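PDB 3IEE: putative exported protein, which is of unknown function but is predicted to be exported, probably as a lipoprotein, and folds as an all-helical bundle. Local coordinates for residues Tyr108-Thr113 and Leu130-Gln135; Asp39-Lys44 and Thr98-Ala103. All blocks are in the same frame, centred on the assembly; numbering follows the deposited sequence.

Contact 1: Tyr108-Thr113 and Leu130-Gln135; sequences YANFDT and LDVNYQ
Asn-110 and Asn-133 meet amide to amide where helices 87-119 and 123-162 run antiparallel, at 162° and 9.9 Å between the segment axes. The two helices are joined by a short turn, so the contact belongs to a helical hairpin. ND2 of Asn-110 donates to OD1 of Asn-133 at 3.0 Å, with an N-H...O angle of 156°. The acceptor lies in the amide plane of Asn-110, while the donor is tilted from the carbonyl plane of Asn-133. This is the tight part: CB of Asn-110 also sits 3.1 Å from Asn-133 OD1. Asn-110 has CG anti to its carbonyl carbon (chi1 -74°), which directs the amide toward helix 123-162. The other end of the Asn-133 amide, ND2, is bonded to the backbone oxygen of Phe-107, so both ends of the group tie it to helix 87-119. The looser side is at the exposed Val-132, where CG1 lies 3.5 Å from Asn-110 ND2. On another flank the ring of Phe-111 packs on helix 43-56, against Val-49, Tyr-52 and Met-53. The join is thus polar: the buried Asn-133 has a hydrogen-bond partner at both its amide oxygen and its nitrogen, which fixes the amide's rotation.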
loop_
_atom_site.group_PDB
_atom_site.type_symbol
_atom_site.label_atom_id
_atom_site.label_comp_id
_atom_site.label_asym_id
_atom_site.label_seq_id
_atom_site.Cartn_x
_atom_site.Cartn_y
_atom_site.Cartn_z
ATOM N N TYR A 108 12.540 13.682 -5.169
ATOM C CA TYR A 108 12.181 14.722 -6.138
ATOM C C TYR A 108 13.207 15.837 -6.329
ATOM O O TYR A 108 13.369 16.261 -7.463
ATOM C CB TYR A 108 10.793 15.307 -5.860
ATOM C CG TYR A 108 9.709 14.328 -6.230
ATOM C CD1 TYR A 108 9.360 14.115 -7.561
ATOM C CD2 TYR A 108 9.081 13.574 -5.258
ATOM C CE1 TYR A 108 8.371 13.179 -7.904
ATOM C CE2 TYR A 108 8.116 12.636 -5.579
ATOM C CZ TYR A 108 7.754 12.448 -6.900
ATOM O OH TYR A 108 6.772 11.488 -7.154
ATOM N N ALA A 109 13.904 16.271 -5.269
ATOM C CA ALA A 109 15.111 17.129 -5.422
ATOM C C ALA A 109 16.175 16.493 -6.342
ATOM O O ALA A 109 16.745 17.166 -7.243
ATOM C CB ALA A 109 15.719 17.452 -4.057
ATOM N N ASN A 110 16.451 15.214 -6.107
ATOM C CA ASN A 110 17.450 14.467 -6.865
ATOM C C ASN A 110 17.118 14.356 -8.342
ATOM O O ASN A 110 18.028 14.266 -9.164
ATOM C CB ASN A 110 17.627 13.042 -6.319
ATOM C CG ASN A 110 18.371 13.001 -5.014
ATOM O OD1 ASN A 110 18.959 13.988 -4.574
ATOM N ND2 ASN A 110 18.362 11.843 -4.389
ATOM N N PHE A 111 15.832 14.294 -8.668
ATOM C CA PHE A 111 15.394 14.248 -10.075
ATOM C C PHE A 111 15.854 15.490 -10.827
ATOM O O PHE A 111 16.400 15.390 -11.918
ATOM C CB PHE A 111 13.855 14.092 -10.132
ATOM C CG PHE A 111 13.293 14.108 -11.524
ATOM C CD1 PHE A 111 13.548 13.079 -12.387
ATOM C CD2 PHE A 111 12.491 15.150 -11.953
ATOM C CE1 PHE A 111 13.043 13.082 -13.670
ATOM C CE2 PHE A 111 11.952 15.155 -13.241
ATOM C CZ PHE A 111 12.228 14.105 -14.091
ATOM N N ASP A 112 15.656 16.667 -10.228
ATOM C CA ASP A 112 16.102 17.910 -10.836
ATOM C C ASP A 112 17.631 17.936 -11.012
ATOM O O ASP A 112 18.154 18.258 -12.070
ATOM C CB ASP A 112 15.663 19.098 -9.967
ATOM C CG ASP A 112 14.132 19.268 -9.892
ATOM O OD1 ASP A 112 13.387 18.679 -10.693
ATOM O OD2 ASP A 112 13.674 20.011 -9.001
ATOM N N THR A 113 18.350 17.570 -9.967
ATOM C CA THR A 113 19.811 17.544 -10.022
ATOM C C THR A 113 20.334 16.570 -11.080
ATOM O O THR A 113 21.331 16.841 -11.767
ATOM C CB THR A 113 20.393 17.190 -8.642
ATOM O OG1 THR A 113 19.746 18.010 -7.661
ATOM C CG2 THR A 113 21.942 17.450 -8.622
ATOM N N LEU A 130 20.854 8.344 -10.013
ATOM C CA LEU A 130 19.806 7.405 -10.405
ATOM C C LEU A 130 19.792 6.264 -9.409
ATOM O O LEU A 130 18.738 5.866 -8.912
ATOM C CB LEU A 130 20.010 6.884 -11.840
ATOM C CG LEU A 130 19.040 5.836 -12.397
ATOM C CD1 LEU A 130 17.584 6.223 -12.169
ATOM C CD2 LEU A 130 19.254 5.510 -13.872
ATOM N N ASP A 131 20.980 5.749 -9.090
ATOM C CA ASP A 131 21.062 4.633 -8.141
ATOM C C ASP A 131 20.552 5.043 -6.752
ATOM O O ASP A 131 19.868 4.274 -6.094
ATOM C CB ASP A 131 22.477 4.056 -8.070
ATOM C CG ASP A 131 22.869 3.265 -9.319
ATOM O OD1 ASP A 131 21.992 2.768 -10.054
ATOM O OD2 ASP A 131 24.099 3.129 -9.559
ATOM N N VAL A 132 20.864 6.247 -6.324
ATOM C CA VAL A 132 20.322 6.761 -5.074
ATOM C C VAL A 132 18.802 6.820 -5.110
ATOM O O VAL A 132 18.124 6.505 -4.127
ATOM C CB VAL A 132 20.844 8.152 -4.801
ATOM C CG1 VAL A 132 20.066 8.849 -3.756
ATOM C CG2 VAL A 132 22.360 8.098 -4.410
ATOM N N ASN A 133 18.233 7.221 -6.237
ATOM C CA ASN A 133 16.778 7.290 -6.335
ATOM C C ASN A 133 16.098 5.941 -6.376
ATOM O O ASN A 133 14.991 5.822 -5.849
ATOM C CB ASN A 133 16.319 8.188 -7.506
ATOM C CG ASN A 133 16.049 9.632 -7.077
ATOM O OD1 ASN A 133 16.547 10.102 -6.056
ATOM N ND2 ASN A 133 15.267 10.354 -7.875
ATOM N N TYR A 134 16.743 4.901 -6.928
ATOM C CA TYR A 134 16.186 3.560 -6.802
ATOM C C TYR A 134 16.067 3.187 -5.322
ATOM O O TYR A 134 15.046 2.639 -4.901
ATOM C CB TYR A 134 16.999 2.492 -7.516
ATOM C CG TYR A 134 16.956 2.515 -9.028
ATOM C CD1 TYR A 134 15.740 2.462 -9.736
ATOM C CD2 TYR A 134 18.152 2.513 -9.746
ATOM C CE1 TYR A 134 15.723 2.470 -11.129
ATOM C CE2 TYR A 134 18.157 2.517 -11.145
ATOM C CZ TYR A 134 16.946 2.488 -11.822
ATOM O OH TYR A 134 17.020 2.458 -13.208
ATOM N N GLN A 135 17.102 3.485 -4.542
ATOM C CA GLN A 135 17.090 3.206 -3.101
ATOM C C GLN A 135 16.049 4.022 -2.312
ATOM O O GLN A 135 15.412 3.490 -1.411
ATOM C CB GLN A 135 18.487 3.423 -2.496
ATOM C CG GLN A 135 18.590 3.023 -1.010
ATOM C CD GLN A 135 18.260 1.548 -0.791
ATOM O OE1 GLN A 135 18.710 0.697 -1.550
ATOM N NE2 GLN A 135 17.449 1.250 0.224
#

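Contact 2: Asp39-Lys44 and Thr98-Ala103; sequences DMVKEK and TGLFQA
The break between helix 17-40 and helix 43-56 packs here against the side of helix 87-119, in the helical bundle of the DUF6845 region. Met-40, a selenomethionine, ends the first helix, Val-41 is the first residue to leave helical geometry, and Lys-42 is the N-cap residue of the next. Two pairs of side chains carry the contact. In the first, SE of Met-40 lies 3.8 Å from CE1 of Phe-101, and CG of Met-40 touches the same carbon. The selenium is 5.1 Å from the ring centroid and 89° off the ring normal, so it approaches the ring edge in plane. This is a Met-aromatic contact made at the edge. The bend at chi2 (-65°) sets selenium beside the ring edge; chi3 then places only the terminal CE. In the second pair, CG2 of Val-41 meets CD1 of Leu-100 at 3.8 Å, the two side chains crossing at a slant. Leu-100 also reaches back to CB of Met-40 through CD2, at 4.4 Å. Helix 123-162 packs on the buried Val-41 and Leu-100, with Ser-141 against the first and Met-140 and Tyr-143 against the second. No hydrogen bond joins the two segments, which implies that they are held by apolar packing and the selenium-ring edge contact, while Lys-144 meets the polar groups beside it, bonding to the backbone oxygen of Val-41 and forming a salt bridge with Glu-43.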
loop_
_atom_site.group_PDB
_atom_site.type_symbol
_atom_site.label_atom_id
_atom_site.label_comp_id
_atom_site.label_asym_id
_atom_site.label_seq_id
_atom_site.Cartn_x
_atom_site.Cartn_y
_atom_site.Cartn_z
ATOM N N ASP A 39 -1.482 8.797 -1.866
ATOM C CA ASP A 39 -1.090 10.033 -2.523
ATOM C C ASP A 39 0.423 10.256 -2.538
ATOM O O ASP A 39 0.967 10.757 -3.534
ATOM C CB ASP A 39 -1.719 11.219 -1.775
ATOM C CG ASP A 39 -2.336 12.228 -2.668
ATOM O OD1 ASP A 39 -2.745 11.857 -3.781
ATOM O OD2 ASP A 39 -2.431 13.425 -2.241
HETATM N N MSE A 40 1.092 9.918 -1.432
HETATM C CA MSE A 40 2.515 10.185 -1.204
HETATM C C MSE A 40 3.454 9.174 -1.835
HETATM O O MSE A 40 4.588 9.536 -2.123
HETATM C CB MSE A 40 2.847 10.292 0.279
HETATM C CG MSE A 40 2.210 11.485 0.947
HETATM SE SE MSE A 40 2.930 13.180 0.213
HETATM C CE MSE A 40 1.591 13.609 -1.155
ATOM N N VAL A 41 2.997 7.932 -1.969
ATOM C CA VAL A 41 3.697 6.915 -2.758
ATOM C C VAL A 41 2.748 6.369 -3.816
ATOM O O VAL A 41 2.061 5.375 -3.589
ATOM C CB VAL A 41 4.266 5.777 -1.894
ATOM C CG1 VAL A 41 5.199 4.885 -2.768
ATOM C CG2 VAL A 41 4.955 6.301 -0.670
ATOM N N LYS A 42 2.666 7.074 -4.927
ATOM C CA LYS A 42 1.908 6.611 -6.092
ATOM C C LYS A 42 2.862 5.723 -6.895
ATOM O O LYS A 42 3.652 6.226 -7.671
ATOM C CB LYS A 42 1.425 7.795 -6.962
ATOM C CG LYS A 42 0.394 8.755 -6.342
ATOM C CD LYS A 42 0.157 10.000 -7.240
ATOM C CE LYS A 42 -0.689 11.093 -6.556
ATOM N NZ LYS A 42 -0.596 12.414 -7.279
ATOM N N GLU A 43 2.772 4.404 -6.711
ATOM C CA GLU A 43 3.858 3.534 -7.185
ATOM C C GLU A 43 4.075 3.643 -8.705
ATOM O O GLU A 43 5.194 3.615 -9.170
ATOM C CB GLU A 43 3.594 2.082 -6.829
ATOM C CG GLU A 43 3.553 1.746 -5.316
ATOM C CD GLU A 43 2.304 2.241 -4.559
ATOM O OE1 GLU A 43 1.236 2.633 -5.156
ATOM O OE2 GLU A 43 2.417 2.185 -3.322
ATOM N N LYS A 44 2.992 3.705 -9.485
ATOM C CA LYS A 44 3.178 3.849 -10.938
ATOM C C LYS A 44 3.837 5.191 -11.357
ATOM O O LYS A 44 4.604 5.215 -12.342
ATOM C CB LYS A 44 1.868 3.558 -11.694
ATOM C CG LYS A 44 1.688 2.028 -11.949
ATOM C CD LYS A 44 0.303 1.694 -12.543
ATOM C CE LYS A 44 0.294 1.557 -14.033
ATOM N NZ LYS A 44 -1.085 1.150 -14.457
ATOM N N THR A 98 7.750 10.841 9.091
ATOM C CA THR A 98 8.823 11.849 8.954
ATOM C C THR A 98 9.859 11.354 7.934
ATOM O O THR A 98 10.253 12.109 7.018
ATOM C CB THR A 98 9.446 12.212 10.309
ATOM O OG1 THR A 98 8.438 12.814 11.130
ATOM C CG2 THR A 98 10.620 13.214 10.123
ATOM N N GLY A 99 10.257 10.093 8.079
ATOM C CA GLY A 99 11.187 9.447 7.157
ATOM C C GLY A 99 10.681 9.366 5.743
ATOM O O GLY A 99 11.433 9.576 4.771
ATOM N N LEU A 100 9.399 9.061 5.587
ATOM C CA LEU A 100 8.770 9.040 4.281
ATOM C C LEU A 100 8.804 10.410 3.605
ATOM O O LEU A 100 9.217 10.533 2.425
ATOM C CB LEU A 100 7.300 8.562 4.429
ATOM C CG LEU A 100 6.485 8.629 3.133
ATOM C CD1 LEU A 100 7.168 7.965 1.932
ATOM C CD2 LEU A 100 5.113 8.050 3.354
ATOM N N PHE A 101 8.393 11.445 4.334
ATOM C CA PHE A 101 8.310 12.777 3.748
ATOM C C PHE A 101 9.726 13.238 3.361
ATOM O O PHE A 101 9.909 13.846 2.312
ATOM C CB PHE A 101 7.615 13.783 4.674
ATOM C CG PHE A 101 6.112 13.568 4.813
ATOM C CD1 PHE A 101 5.276 13.521 3.704
ATOM C CD2 PHE A 101 5.531 13.499 6.069
ATOM C CE1 PHE A 101 3.877 13.334 3.868
ATOM C CE2 PHE A 101 4.182 13.311 6.227
ATOM C CZ PHE A 101 3.341 13.224 5.133
ATOM N N GLN A 102 10.715 12.866 4.164
ATOM C CA GLN A 102 12.128 13.245 3.898
ATOM C C GLN A 102 12.656 12.516 2.657
ATOM O O GLN A 102 13.256 13.147 1.784
ATOM C CB GLN A 102 13.032 12.971 5.111
ATOM C CG GLN A 102 12.902 14.032 6.239
ATOM C CD GLN A 102 13.842 13.831 7.453
ATOM O OE1 GLN A 102 14.820 13.088 7.383
ATOM N NE2 GLN A 102 13.519 14.499 8.568
ATOM N N ALA A 103 12.407 11.202 2.570
ATOM C CA ALA A 103 12.848 10.422 1.412
ATOM C C ALA A 103 12.205 10.910 0.129
ATOM O O ALA A 103 12.874 10.989 -0.914
ATOM C CB ALA A 103 12.640 8.919 1.614
#

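How the contacts relate
Contacts 1 and 2 share helix 87-119, which gives Leu-100 and Phe-101 to contact 2 and, further along, Asn-110 to contact 1. Their centres are about 13 Å apart and their nearest atoms about 5 Å, so they do not touch. Contact 1 is partly buried and lies about 22 Å from the chain centre; contact 2 is buried, at about 11 Å. Leu-136 of helix 123-162 touches Asn-110 of contact 1 and Ala-103, which lies in the 98-103 segment. No active site is known. A 1,2-ethanediol, probably from the crystallisation liquor, lies about 4 Å from the Val-41 side chain, and a 1,2-ethanediol, not necessarily the same one, about 5 Å from that of Phe-111.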